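Peroxidase (PDB 6QZO) binds heme b and probably acts as a DyP-type peroxidase, oxidising substrates with hydrogen peroxide. Local coordinates at residues F305-Y310 with L326-Y331. Residues are numbered along the deposited sequence; the frame is centred on the assembly and turned at random.
Sequences FLRRAY and LLFVTY. With HEM (protoporphyrin IX containing Fe), chain I.
R307 and F328 meet beside the heme, on the face of the hairpin that also carries T330. R307 CD lies near the F328 ring plane at its edge, 3.6 Å from F328 CZ. T330 CG2 lies over one face of this ring and the porphyrin over the opposite face, both offset toward the ring's rim. A bend at chi3 (-67°) turns the R307 guanidinium over the heme. R307 NH1 and NH2 both hydrogen-bond heme propionate O1A, NH1 at 2.7 Å. E201 forms a salt bridge with R307 NH1, so the guanidinium probably balances two carboxylates. F305 packs CD1 on T330 CG2 at 3.7 Å, and A309 CB touches both L326 CG and F328 CD1.

Antiparallel backbone bonds position these groups. L306 and Y331 exchange two, as do Y310 and L327. R307 and T330 form a non-hydrogen-bonded pair; beyond them R308 N bonds V329 O at 2.8 Å, with no return bond across the two segments. Away from the heme, R308 CD approaches the Y331 ring and R308 NH2 hydrogen-bonds T42 O.

The hairpin belongs to the C-terminal ferredoxin-like half of the DyP fold. Strand 306-314 is outermost in its sheet within the chain, 323-332 also pairs with 229-238, and strands 47-55 and 143-149 of the other sheet pack on the side away from the heme.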
ATOM      1  N   PHE A 305     -27.327  -1.737  -4.043  1.00 18.60           N
ATOM      2  CA  PHE A 305     -26.311  -2.707  -3.574  1.00 17.91           C
ATOM      3  C   PHE A 305     -25.411  -2.004  -2.555  1.00 17.22           C
ATOM      4  O   PHE A 305     -25.347  -0.754  -2.561  1.00 17.43           O
ATOM      5  CB  PHE A 305     -25.521  -3.273  -4.764  1.00 17.64           C
ATOM      6  CG  PHE A 305     -25.239  -2.270  -5.848  1.00 17.62           C
ATOM      7  CD1 PHE A 305     -24.176  -1.388  -5.743  1.00 17.53           C
ATOM      8  CD2 PHE A 305     -26.074  -2.176  -6.948  1.00 17.99           C
ATOM      9  CE1 PHE A 305     -23.944  -0.436  -6.723  1.00 17.56           C
ATOM     10  CE2 PHE A 305     -25.842  -1.227  -7.927  1.00 18.23           C
ATOM     11  CZ  PHE A 305     -24.775  -0.362  -7.815  1.00 17.95           C
ATOM     12  N   LEU A 306     -24.779  -2.792  -1.683  1.00 16.40           N
ATOM     13  CA  LEU A 306     -23.796  -2.295  -0.689  1.00 15.86           C
ATOM     14  C   LEU A 306     -22.466  -2.058  -1.413  1.00 15.11           C
ATOM     15  O   LEU A 306     -21.746  -3.044  -1.684  1.00 14.67           O
ATOM     16  CB  LEU A 306     -23.640  -3.311   0.443  1.00 15.58           C
ATOM     17  CG  LEU A 306     -22.731  -2.871   1.593  1.00 15.35           C
ATOM     18  CD1 LEU A 306     -23.216  -1.561   2.214  1.00 15.66           C
ATOM     19  CD2 LEU A 306     -22.602  -3.968   2.628  1.00 15.40           C
ATOM     20  N   ARG A 307     -22.170  -0.802  -1.721  1.00 14.84           N
ATOM     21  CA  ARG A 307     -20.828  -0.416  -2.214  1.00 14.45           C
ATOM     22  C   ARG A 307     -19.890  -0.458  -1.008  1.00 14.42           C
ATOM     23  O   ARG A 307     -20.290   0.019   0.071  1.00 14.51           O
ATOM     24  CB  ARG A 307     -20.864   0.964  -2.878  1.00 14.46           C
ATOM     25  CG  ARG A 307     -21.650   0.969  -4.172  1.00 14.67           C
ATOM     26  CD  ARG A 307     -21.773   2.371  -4.737  1.00 14.92           C
ATOM     27  NE  ARG A 307     -22.597   3.214  -3.891  1.00 15.38           N
ATOM     28  CZ  ARG A 307     -22.388   4.496  -3.619  1.00 15.59           C
ATOM     29  NH1 ARG A 307     -21.343   5.141  -4.102  1.00 15.21           N
ATOM     30  NH2 ARG A 307     -23.250   5.157  -2.862  1.00 16.27           N
ATOM     31  N   ARG A 308     -18.706  -1.039  -1.206  1.00 14.15           N
ATOM     32  CA  ARG A 308     -17.665  -1.153  -0.161  1.00 14.17           C
ATOM     33  C   ARG A 308     -16.317  -0.930  -0.842  1.00 13.88           C
ATOM     34  O   ARG A 308     -15.474  -1.853  -0.825  1.00 13.73           O
ATOM     35  CB  ARG A 308     -17.805  -2.512   0.535  1.00 14.35           C
ATOM     36  CG  ARG A 308     -17.315  -2.497   1.974  1.00 14.65           C
ATOM     37  CD  ARG A 308     -17.537  -3.832   2.615  1.00 14.78           C
ATOM     38  NE  ARG A 308     -17.029  -3.949   3.962  1.00 15.00           N
ATOM     39  CZ  ARG A 308     -15.773  -4.160   4.290  1.00 14.99           C
ATOM     40  NH1 ARG A 308     -14.821  -4.097   3.381  1.00 14.84           N
ATOM     41  NH2 ARG A 308     -15.463  -4.453   5.541  1.00 15.52           N
ATOM     42  N   ALA A 309     -16.163   0.244  -1.460  1.00 13.99           N
ATOM     43  CA  ALA A 309     -15.050   0.569  -2.379  1.00 13.96           C
ATOM     44  C   ALA A 309     -13.801   1.044  -1.603  1.00 14.01           C
ATOM     45  O   ALA A 309     -13.912   1.528  -0.449  1.00 13.86           O
ATOM     46  CB  ALA A 309     -15.497   1.588  -3.396  1.00 13.99           C
ATOM     47  N   TYR A 310     -12.653   0.875  -2.246  1.00 14.00           N
ATOM     48  CA  TYR A 310     -11.315   1.261  -1.745  1.00 14.47           C
ATOM     49  C   TYR A 310     -10.580   1.999  -2.868  1.00 14.65           C
ATOM     50  O   TYR A 310     -10.879   1.745  -4.039  1.00 15.08           O
ATOM     51  CB  TYR A 310     -10.566   0.006  -1.285  1.00 14.49           C
ATOM     52  CG  TYR A 310     -10.941  -0.465   0.095  1.00 14.75           C
ATOM     53  CD1 TYR A 310     -12.085  -1.218   0.327  1.00 14.82           C
ATOM     54  CD2 TYR A 310     -10.160  -0.132   1.180  1.00 14.85           C
ATOM     55  CE1 TYR A 310     -12.436  -1.619   1.607  1.00 14.98           C
ATOM     56  CE2 TYR A 310     -10.492  -0.534   2.461  1.00 15.00           C
ATOM     57  CZ  TYR A 310     -11.622  -1.286   2.676  1.00 15.08           C
ATOM     58  OH  TYR A 310     -11.912  -1.664   3.949  1.00 15.50           O
ATOM     59  N   LEU A 326     -10.446   3.201  -8.569  1.00 16.33           N
ATOM     60  CA  LEU A 326     -11.382   2.707  -7.529  1.00 16.49           C
ATOM     61  C   LEU A 326     -11.418   1.175  -7.605  1.00 16.84           C
ATOM     62  O   LEU A 326     -11.574   0.642  -8.731  1.00 16.90           O
ATOM     63  CB  LEU A 326     -12.756   3.315  -7.803  1.00 16.35           C
ATOM     64  CG  LEU A 326     -13.729   3.310  -6.620  1.00 16.39           C
ATOM     65  CD1 LEU A 326     -13.274   4.275  -5.533  1.00 16.42           C
ATOM     66  CD2 LEU A 326     -15.135   3.641  -7.071  1.00 16.65           C
ATOM     67  N   LEU A 327     -11.150   0.501  -6.478  1.00 17.25           N
ATOM     68  CA  LEU A 327     -11.504  -0.919  -6.271  1.00 17.48           C
ATOM     69  C   LEU A 327     -12.981  -0.929  -5.932  1.00 17.39           C
ATOM     70  O   LEU A 327     -13.307  -0.767  -4.758  1.00 16.97           O
ATOM     71  CB  LEU A 327     -10.709  -1.538  -5.121  1.00 18.01           C
ATOM     72  CG  LEU A 327      -9.233  -1.800  -5.370  1.00 18.07           C
ATOM     73  CD1 LEU A 327      -8.703  -2.852  -4.397  1.00 17.88           C
ATOM     74  CD2 LEU A 327      -8.965  -2.237  -6.806  1.00 18.11           C
ATOM     75  N   PHE A 328     -13.814  -1.041  -6.952  1.00 17.96           N
ATOM     76  CA  PHE A 328     -15.285  -0.972  -6.793  1.00 18.20           C
ATOM     77  C   PHE A 328     -15.786  -2.369  -6.443  1.00 18.52           C
ATOM     78  O   PHE A 328     -15.957  -3.202  -7.364  1.00 19.09           O
ATOM     79  CB  PHE A 328     -15.922  -0.418  -8.060  1.00 18.23           C
ATOM     80  CG  PHE A 328     -17.330   0.042  -7.841  1.00 18.18           C
ATOM     81  CD1 PHE A 328     -17.618   0.979  -6.865  1.00 18.46           C
ATOM     82  CD2 PHE A 328     -18.360  -0.456  -8.607  1.00 18.33           C
ATOM     83  CE1 PHE A 328     -18.904   1.433  -6.678  1.00 18.64           C
ATOM     84  CE2 PHE A 328     -19.660  -0.031  -8.398  1.00 18.44           C
ATOM     85  CZ  PHE A 328     -19.926   0.906  -7.436  1.00 18.75           C
ATOM     86  N   VAL A 329     -15.974  -2.618  -5.148  1.00 18.31           N
ATOM     87  CA  VAL A 329     -16.497  -3.904  -4.600  1.00 18.35           C
ATOM     88  C   VAL A 329     -17.946  -3.653  -4.191  1.00 18.71           C
ATOM     89  O   VAL A 329     -18.170  -2.708  -3.418  1.00 19.03           O
ATOM     90  CB  VAL A 329     -15.654  -4.368  -3.397  1.00 18.46           C
ATOM     91  CG1 VAL A 329     -16.121  -5.720  -2.864  1.00 18.54           C
ATOM     92  CG2 VAL A 329     -14.167  -4.417  -3.729  1.00 18.15           C
ATOM     93  N   THR A 330     -18.899  -4.432  -4.712  1.00 18.79           N
ATOM     94  CA  THR A 330     -20.339  -4.343  -4.326  1.00 18.74           C
ATOM     95  C   THR A 330     -20.840  -5.718  -3.874  1.00 18.74           C
ATOM     96  O   THR A 330     -20.354  -6.728  -4.389  1.00 18.45           O
ATOM     97  CB  THR A 330     -21.214  -3.783  -5.450  1.00 18.63           C
ATOM     98  OG1 THR A 330     -21.350  -4.797  -6.447  1.00 18.72           O
ATOM     99  CG2 THR A 330     -20.654  -2.523  -6.077  1.00 18.96           C
ATOM    100  N   TYR A 331     -21.772  -5.716  -2.927  1.00 19.38           N
ATOM    101  CA  TYR A 331     -22.483  -6.906  -2.404  1.00 20.06           C
ATOM    102  C   TYR A 331     -23.993  -6.707  -2.569  1.00 20.85           C
ATOM    103  O   TYR A 331     -24.496  -5.616  -2.270  1.00 21.31           O
ATOM    104  CB  TYR A 331     -22.138  -7.141  -0.939  1.00 19.74           C
ATOM    105  CG  TYR A 331     -20.697  -7.492  -0.695  1.00 19.16           C
ATOM    106  CD1 TYR A 331     -20.234  -8.779  -0.902  1.00 18.89           C
ATOM    107  CD2 TYR A 331     -19.804  -6.544  -0.231  1.00 18.61           C
ATOM    108  CE1 TYR A 331     -18.913  -9.112  -0.683  1.00 18.50           C
ATOM    109  CE2 TYR A 331     -18.478  -6.855  -0.017  1.00 18.32           C
ATOM    110  CZ  TYR A 331     -18.031  -8.147  -0.241  1.00 18.11           C
ATOM    111  OH  TYR A 331     -16.728  -8.477   0.016  1.00 18.09           O
TER
HETATM  112  CHA HEM I 401     -22.580   7.400  -6.119  1.00 21.48           C
HETATM  113  CHB HEM I 401     -18.043   7.989  -7.613  1.00 20.86           C
HETATM  114  CHC HEM I 401     -18.443   4.027 -10.348  1.00 21.18           C
HETATM  115  CHD HEM I 401     -22.835   3.208  -8.538  1.00 21.01           C
HETATM  116  C1A HEM I 401     -21.325   7.907  -6.320  1.00 21.52           C
HETATM  117  C2A HEM I 401     -20.872   9.160  -5.813  1.00 22.09           C
HETATM  118  C3A HEM I 401     -19.598   9.326  -6.251  1.00 22.42           C
HETATM  119  C4A HEM I 401     -19.257   8.173  -6.992  1.00 21.66           C
HETATM  120  CMA HEM I 401     -18.682  10.506  -5.992  1.00 22.73           C
HETATM  121  CAA HEM I 401     -21.671  10.159  -4.995  1.00 22.01           C
HETATM  122  CBA HEM I 401     -21.577   9.936  -3.486  1.00 22.17           C
HETATM  123  CGA HEM I 401     -22.352   8.714  -3.116  1.00 22.43           C
HETATM  124  O1A HEM I 401     -21.719   7.622  -3.069  1.00 22.60           O
HETATM  125  O2A HEM I 401     -23.591   8.799  -2.882  1.00 22.60           O
HETATM  126  C1B HEM I 401     -17.787   6.947  -8.495  1.00 20.63           C
HETATM  127  C2B HEM I 401     -16.541   6.824  -9.167  1.00 21.56           C
HETATM  128  C3B HEM I 401     -16.639   5.703  -9.956  1.00 20.70           C
HETATM  129  C4B HEM I 401     -17.992   5.180  -9.723  1.00 20.59           C
HETATM  130  CMB HEM I 401     -15.340   7.753  -9.013  1.00 20.86           C
HETATM  131  CAB HEM I 401     -15.641   5.037 -10.815  1.00 20.57           C
HETATM  132  CBB HEM I 401     -14.338   5.317 -10.793  1.00 20.77           C
HETATM  133  C1C HEM I 401     -19.661   3.441 -10.096  1.00 20.77           C
HETATM  134  C2C HEM I 401     -20.103   2.269 -10.707  1.00 20.54           C
HETATM  135  C3C HEM I 401     -21.361   1.997 -10.222  1.00 20.97           C
HETATM  136  C4C HEM I 401     -21.683   3.049  -9.277  1.00 20.39           C
HETATM  137  CMC HEM I 401     -19.399   1.412 -11.724  1.00 20.55           C
HETATM  138  CAC HEM I 401     -22.014   0.769 -10.746  1.00 21.34           C
HETATM  139  CBC HEM I 401     -23.195   0.324 -10.411  1.00 21.86           C
HETATM  140  C1D HEM I 401     -23.108   4.323  -7.719  1.00 20.53           C
HETATM  141  C2D HEM I 401     -24.374   4.461  -6.976  1.00 21.30           C
HETATM  142  C3D HEM I 401     -24.314   5.634  -6.320  1.00 22.12           C
HETATM  143  C4D HEM I 401     -22.996   6.195  -6.662  1.00 21.52           C
HETATM  144  CMD HEM I 401     -25.578   3.536  -6.938  1.00 20.80           C
HETATM  145  CAD HEM I 401     -25.397   6.231  -5.413  1.00 22.82           C
HETATM  146  CBD HEM I 401     -26.371   7.105  -6.229  1.00 23.71           C
HETATM  147  CGD HEM I 401     -27.529   7.712  -5.444  1.00 24.49           C
HETATM  148  O1D HEM I 401     -28.536   7.028  -5.162  1.00 24.26           O
HETATM  149  O2D HEM I 401     -27.520   8.925  -5.090  1.00 25.66           O
HETATM  150  NA  HEM I 401     -20.326   7.318  -7.037  1.00 21.20           N
HETATM  151  NB  HEM I 401     -18.612   5.964  -8.855  1.00 20.73           N
HETATM  152  NC  HEM I 401     -20.613   3.916  -9.243  1.00 20.30           N
HETATM  153  ND  HEM I 401     -22.326   5.387  -7.492  1.00 21.05           N
HETATM  154 FE   HEM I 401     -20.588   5.709  -8.166  1.00 20.92          FE